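Local coordinates for protein pilin, type IV (Thermus thermophilus, PDB 4BHR) that probably serves as a subunit or minor component of type IV pili, filaments assembled from an inner-membrane platform, at residues 16-21 against 37-42; 27-32 against 59-64. All coordinates share one frame; numbering follows the deposited sequence.

Interaction 1: 16-21 against 37-42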
loop_
_atom_site.group_PDB
_atom_site.type_symbol
_atom_site.label_atom_id
_atom_site.label_comp_id
_atom_site.label_asym_id
_atom_site.label_seq_id
_atom_site.Cartn_x
_atom_site.Cartn_y
_atom_site.Cartn_z
ATOM N N THR A 16 5.394 3.216 2.901
ATOM C CA THR A 16 6.785 3.412 3.342
ATOM C C THR A 16 7.629 2.146 3.297
ATOM O O THR A 16 8.778 2.156 2.772
ATOM C CB THR A 16 6.817 4.045 4.750
ATOM O OG1 THR A 16 6.209 5.327 4.661
ATOM C CG2 THR A 16 8.299 4.246 5.200
ATOM N N ALA A 17 7.052 1.043 3.797
ATOM C CA ALA A 17 7.727 -0.237 3.817
ATOM C C ALA A 17 7.970 -0.825 2.425
ATOM O O ALA A 17 8.993 -1.458 2.177
ATOM C CB ALA A 17 6.964 -1.224 4.714
ATOM N N VAL A 18 7.031 -0.637 1.500
ATOM C CA VAL A 18 7.211 -1.114 0.136
ATOM C C VAL A 18 8.318 -0.295 -0.527
ATOM O O VAL A 18 9.166 -0.862 -1.208
ATOM C CB VAL A 18 5.887 -0.935 -0.699
ATOM C CG1 VAL A 18 6.150 -1.231 -2.192
ATOM C CG2 VAL A 18 4.730 -1.756 -0.156
ATOM N N GLU A 19 8.316 1.020 -0.306
ATOM C CA GLU A 19 9.281 1.904 -0.950
ATOM C C GLU A 19 10.692 1.522 -0.475
ATOM O O GLU A 19 11.655 1.560 -1.252
ATOM C CB GLU A 19 8.936 3.367 -0.676
ATOM C CG GLU A 19 9.891 4.372 -1.284
ATOM C CD GLU A 19 9.971 4.267 -2.797
ATOM O OE1 GLU A 19 8.918 4.145 -3.472
ATOM O OE2 GLU A 19 11.098 4.312 -3.299
ATOM N N ALA A 20 10.763 1.087 0.790
ATOM C CA ALA A 20 12.021 0.684 1.423
ATOM C C ALA A 20 12.566 -0.621 0.821
ATOM O O ALA A 20 13.773 -0.918 0.951
ATOM C CB ALA A 20 11.815 0.562 2.928
ATOM N N GLU A 21 11.726 -1.384 0.120
ATOM C CA GLU A 21 12.127 -2.617 -0.572
ATOM C C GLU A 21 12.575 -2.386 -2.029
ATOM O O GLU A 21 12.955 -3.333 -2.717
ATOM C CB GLU A 21 11.013 -3.653 -0.558
ATOM C CG GLU A 21 10.668 -4.093 0.855
ATOM C CD GLU A 21 11.859 -4.731 1.529
ATOM O OE1 GLU A 21 12.523 -5.619 0.903
ATOM O OE2 GLU A 21 12.143 -4.335 2.680
ATOM N N ASP A 37 0.375 -7.451 4.630
ATOM C CA ASP A 37 1.069 -7.964 5.817
ATOM C C ASP A 37 2.436 -8.579 5.475
ATOM O O ASP A 37 3.183 -8.997 6.351
ATOM C CB ASP A 37 0.161 -8.879 6.652
ATOM C CG ASP A 37 -0.182 -10.185 5.951
ATOM O OD1 ASP A 37 0.379 -10.482 4.871
ATOM O OD2 ASP A 37 -1.025 -10.928 6.519
ATOM N N GLN A 38 2.792 -8.552 4.193
ATOM C CA GLN A 38 4.128 -8.928 3.767
ATOM C C GLN A 38 5.062 -7.749 3.911
ATOM O O GLN A 38 6.286 -7.885 3.791
ATOM C CB GLN A 38 4.117 -9.473 2.332
ATOM C CG GLN A 38 3.259 -10.729 2.156
ATOM C CD GLN A 38 3.629 -11.823 3.148
ATOM O OE1 GLN A 38 2.997 -11.983 4.212
ATOM N NE2 GLN A 38 4.671 -12.575 2.816
ATOM N N PHE A 39 4.500 -6.580 4.230
ATOM C CA PHE A 39 5.285 -5.375 4.426
ATOM C C PHE A 39 5.205 -4.829 5.842
ATOM O O PHE A 39 6.196 -4.359 6.362
ATOM C CB PHE A 39 4.830 -4.289 3.416
ATOM C CG PHE A 39 5.082 -4.695 1.994
ATOM C CD1 PHE A 39 6.376 -4.637 1.457
ATOM C CD2 PHE A 39 4.046 -5.200 1.191
ATOM C CE1 PHE A 39 6.631 -5.101 0.169
ATOM C CE2 PHE A 39 4.304 -5.649 -0.119
ATOM C CZ PHE A 39 5.600 -5.569 -0.624
ATOM N N VAL A 40 3.996 -4.819 6.398
ATOM C CA VAL A 40 3.743 -4.394 7.799
ATOM C C VAL A 40 2.757 -5.380 8.429
ATOM O O VAL A 40 1.595 -5.551 7.952
ATOM C CB VAL A 40 3.159 -2.969 7.881
ATOM C CG1 VAL A 40 2.894 -2.544 9.317
ATOM C CG2 VAL A 40 4.067 -1.955 7.198
ATOM N N ALA A 41 3.227 -6.075 9.475
ATOM C CA ALA A 41 2.396 -7.003 10.234
ATOM C C ALA A 41 1.278 -6.312 11.023
ATOM O O ALA A 41 1.324 -5.122 11.306
ATOM C CB ALA A 41 3.287 -7.813 11.181
ATOM N N ASN A 42 0.276 -7.095 11.398
ATOM C CA ASN A 42 -0.810 -6.655 12.282
ATOM C C ASN A 42 -1.665 -5.473 11.861
ATOM O O ASN A 42 -1.661 -4.435 12.522
ATOM C CB ASN A 42 -0.306 -6.465 13.695
ATOM C CG ASN A 42 0.225 -7.753 14.260
ATOM O OD1 ASN A 42 -0.315 -8.826 13.982
ATOM N ND2 ASN A 42 1.284 -7.667 15.025
#

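Interaction 2: 27-32 against 59-64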
loop_
_atom_site.group_PDB
_atom_site.type_symbol
_atom_site.label_atom_id
_atom_site.label_comp_id
_atom_site.label_asym_id
_atom_site.label_seq_id
_atom_site.Cartn_x
_atom_site.Cartn_y
_atom_site.Cartn_z
ATOM N N GLY A 27 16.453 0.519 -8.811
ATOM C CA GLY A 27 15.191 1.236 -8.475
ATOM C C GLY A 27 13.946 0.414 -8.738
ATOM O O GLY A 27 12.834 0.941 -8.716
ATOM N N ALA A 28 14.098 -0.877 -8.997
ATOM C CA ALA A 28 12.953 -1.735 -9.317
ATOM C C ALA A 28 12.184 -2.064 -8.049
ATOM O O ALA A 28 12.808 -2.252 -6.998
ATOM C CB ALA A 28 13.434 -3.027 -9.942
ATOM N N LEU A 29 10.842 -2.140 -8.146
ATOM C CA LEU A 29 9.985 -2.537 -7.005
ATOM C C LEU A 29 10.132 -4.023 -6.675
ATOM O O LEU A 29 10.546 -4.798 -7.532
ATOM C CB LEU A 29 8.512 -2.315 -7.375
ATOM C CG LEU A 29 8.038 -0.869 -7.322
ATOM C CD1 LEU A 29 6.631 -0.879 -7.867
ATOM C CD2 LEU A 29 8.046 -0.303 -5.924
ATOM N N PRO A 30 9.808 -4.427 -5.425
ATOM C CA PRO A 30 9.755 -5.880 -5.154
ATOM C C PRO A 30 8.634 -6.508 -5.966
ATOM O O PRO A 30 7.846 -5.769 -6.604
ATOM C CB PRO A 30 9.428 -5.960 -3.663
ATOM C CG PRO A 30 8.811 -4.637 -3.308
ATOM C CD PRO A 30 9.397 -3.613 -4.272
ATOM N N GLN A 31 8.571 -7.843 -5.964
ATOM C CA GLN A 31 7.567 -8.591 -6.723
ATOM C C GLN A 31 6.173 -8.289 -6.132
ATOM O O GLN A 31 5.958 -8.441 -4.941
ATOM C CB GLN A 31 7.812 -10.086 -6.527
ATOM C CG GLN A 31 6.801 -10.987 -7.224
ATOM C CD GLN A 31 6.805 -10.830 -8.730
ATOM O OE1 GLN A 31 7.869 -10.743 -9.336
ATOM N NE2 GLN A 31 5.607 -10.766 -9.346
ATOM N N LEU A 32 5.281 -7.840 -6.998
ATOM C CA LEU A 32 3.925 -7.474 -6.646
ATOM C C LEU A 32 2.975 -8.171 -7.604
ATOM O O LEU A 32 3.399 -8.545 -8.721
ATOM C CB LEU A 32 3.762 -5.954 -6.785
ATOM C CG LEU A 32 4.524 -5.110 -5.732
ATOM C CD1 LEU A 32 4.347 -3.630 -6.035
ATOM C CD2 LEU A 32 3.980 -5.417 -4.339
ATOM N N VAL A 59 7.007 1.741 -12.073
ATOM C CA VAL A 59 7.827 2.404 -11.052
ATOM C C VAL A 59 7.090 2.544 -9.709
ATOM O O VAL A 59 7.697 2.418 -8.631
ATOM C CB VAL A 59 8.277 3.805 -11.551
ATOM C CG1 VAL A 59 8.932 4.619 -10.449
ATOM C CG2 VAL A 59 9.268 3.613 -12.719
ATOM N N ASN A 60 5.818 2.901 -9.804
ATOM C CA ASN A 60 4.991 3.211 -8.631
ATOM C C ASN A 60 4.072 2.084 -8.262
ATOM O O ASN A 60 3.947 1.083 -9.016
ATOM C CB ASN A 60 4.217 4.513 -8.939
ATOM C CG ASN A 60 5.097 5.720 -8.843
ATOM O OD1 ASN A 60 5.580 6.052 -7.752
ATOM N ND2 ASN A 60 5.351 6.414 -9.991
ATOM N N PHE A 61 3.414 2.233 -7.106
ATOM C CA PHE A 61 2.539 1.163 -6.605
ATOM C C PHE A 61 1.333 1.795 -5.922
ATOM O O PHE A 61 1.323 2.985 -5.583
ATOM C CB PHE A 61 3.302 0.247 -5.607
ATOM C CG PHE A 61 3.926 1.018 -4.459
ATOM C CD1 PHE A 61 3.172 1.234 -3.295
ATOM C CD2 PHE A 61 5.220 1.533 -4.530
ATOM C CE1 PHE A 61 3.699 1.987 -2.227
ATOM C CE2 PHE A 61 5.747 2.282 -3.486
ATOM C CZ PHE A 61 4.994 2.507 -2.326
ATOM N N THR A 62 0.344 0.987 -5.675
ATOM C CA THR A 62 -0.878 1.437 -4.956
ATOM C C THR A 62 -1.148 0.459 -3.816
ATOM O O THR A 62 -1.152 -0.763 -3.997
ATOM C CB THR A 62 -2.113 1.475 -5.883
ATOM O OG1 THR A 62 -1.874 2.408 -6.960
ATOM C CG2 THR A 62 -3.397 1.964 -5.111
ATOM N N VAL A 63 -1.409 1.008 -2.628
ATOM C CA VAL A 63 -1.767 0.204 -1.469
ATOM C C VAL A 63 -3.238 0.430 -1.232
ATOM O O VAL A 63 -3.676 1.600 -1.153
ATOM C CB VAL A 63 -0.995 0.713 -0.198
ATOM C CG1 VAL A 63 -1.321 -0.201 0.997
ATOM C CG2 VAL A 63 0.497 0.703 -0.469
ATOM N N THR A 64 -3.997 -0.658 -1.124
ATOM C CA THR A 64 -5.442 -0.528 -0.939
ATOM C C THR A 64 -5.966 -1.366 0.213
ATOM O O THR A 64 -5.703 -2.550 0.280
ATOM C CB THR A 64 -6.184 -0.971 -2.206
ATOM O OG1 THR A 64 -5.726 -0.189 -3.321
ATOM C CG2 THR A 64 -7.708 -0.718 -1.981
#

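Interaction 1: 16-21 against 37-42
Val-18 sets its CG2 methyl squarely over the ring of Phe-39, and this CH-pi contact is the centre of the interaction. Val-18 CG2 lies 3.5 Å from the Phe-39 ring centroid and only 7° off the ring normal, so the methyl is over the middle of the face, about equally far from all six ring carbons. With chi1 171°, CG1 of Val-18 is anti to the backbone N and CG2 anti to the carbonyl carbon, which puts CG2 over the ring. At the edge of the same ring, near its plane, Glu-21 brings up the aliphatic part of its side chain, with Glu-21 CG 4.2 Å from Phe-39 CE1; here the glutamate acts through its methylene, not its carboxylate.

One residue earlier on the helix, Ala-17 meets the base of the phenylalanine. Ala-17 CB is 3.6 Å from the carbonyl O of Phe-39. It stands 4.0 Å from Phe-39 CB, and the same Ala-17 methyl also meets Val-40 CG2. The CA atoms of Ala-17 and Phe-39 are 5.7 Å apart, a close approach consistent with the small side chain of Ala-17. The side-chain contacts are apolar, with one methyl also resting on a backbone carbonyl.

Further out, the carbonyl O of Val-40 accepts a hydrogen bond from Tyr-10 OH, tying the loop to an earlier part of the same helix. Phe-39 also touches Pro-30 and Leu-32. A helix end over an antiparallel sheet, with a loop folded back on it, is the layout of the globular domain of a type IV pilin. Here the loop between strands 34-35 and 47-54 meets the C-terminal end of helix 6-20, and Val-18 and Phe-39 both reach Val-52 on strand 47-54.

Interaction 2: 27-32 against 59-64
Leu-29 makes two kinds of contact with the 59-64 segment, one with a side chain and one with backbone oxygens. In the apolar group, Leu-29 CD2 lies 3.6 Å from Phe-61 CD2, approaching the ring obliquely as the two side chains cross at about a right angle. Leu-32 adds its CD1 methyl at 4.0 Å from Phe-61 CB, meeting the root of the phenylalanine, not its ring. The chi1 of Phe-61 (55°) turns the ring toward helix 6-20, where it meets Ala-15 and Glu-19.

The second group is van der Waals contact with carbonyls: Leu-29 CD1 is 3.5 Å from both Val-59 O and Asn-60 O. Replacing Leu-29 by an alanine removes both methyls and is likely to open a gap between the loop and Phe-61 and to uncover the carbonyls of Val-59 and Asn-60.

A third, polar group runs through Arg-22, outside both segments: its NH1 hydrogen-bonds to Gly-27 O and Val-59 O and so bridges them.

The arrangement, a loop from helix 6-20 to strand 34-35 packed beside the start of strand 61-67, belongs to the pilin fold, in which a helix lies against an antiparallel sheet.

Both interactions are surface contacts, each with a single buried residue among those that touch, Val-18 in interaction 1 and Phe-61 in interaction 2. They adjoin each other: Glu-21 CB is 3.7 Å from Pro-30 CG, and Glu-19 OE1 is 3.7 Å from Phe-61 CE2, consistent with one continuous, mainly apolar layer between helix 6-20 and the sheet. The partners differ: interaction 1 pairs the helix end with a loop, and a methyl is centred over an aromatic face; interaction 2 pairs a loop with a strand, its leucine methyls meeting a ring obliquely and two carbonyls. Their segments alternate, so the two contacts cross along the chain and meet near the end of helix 6-20.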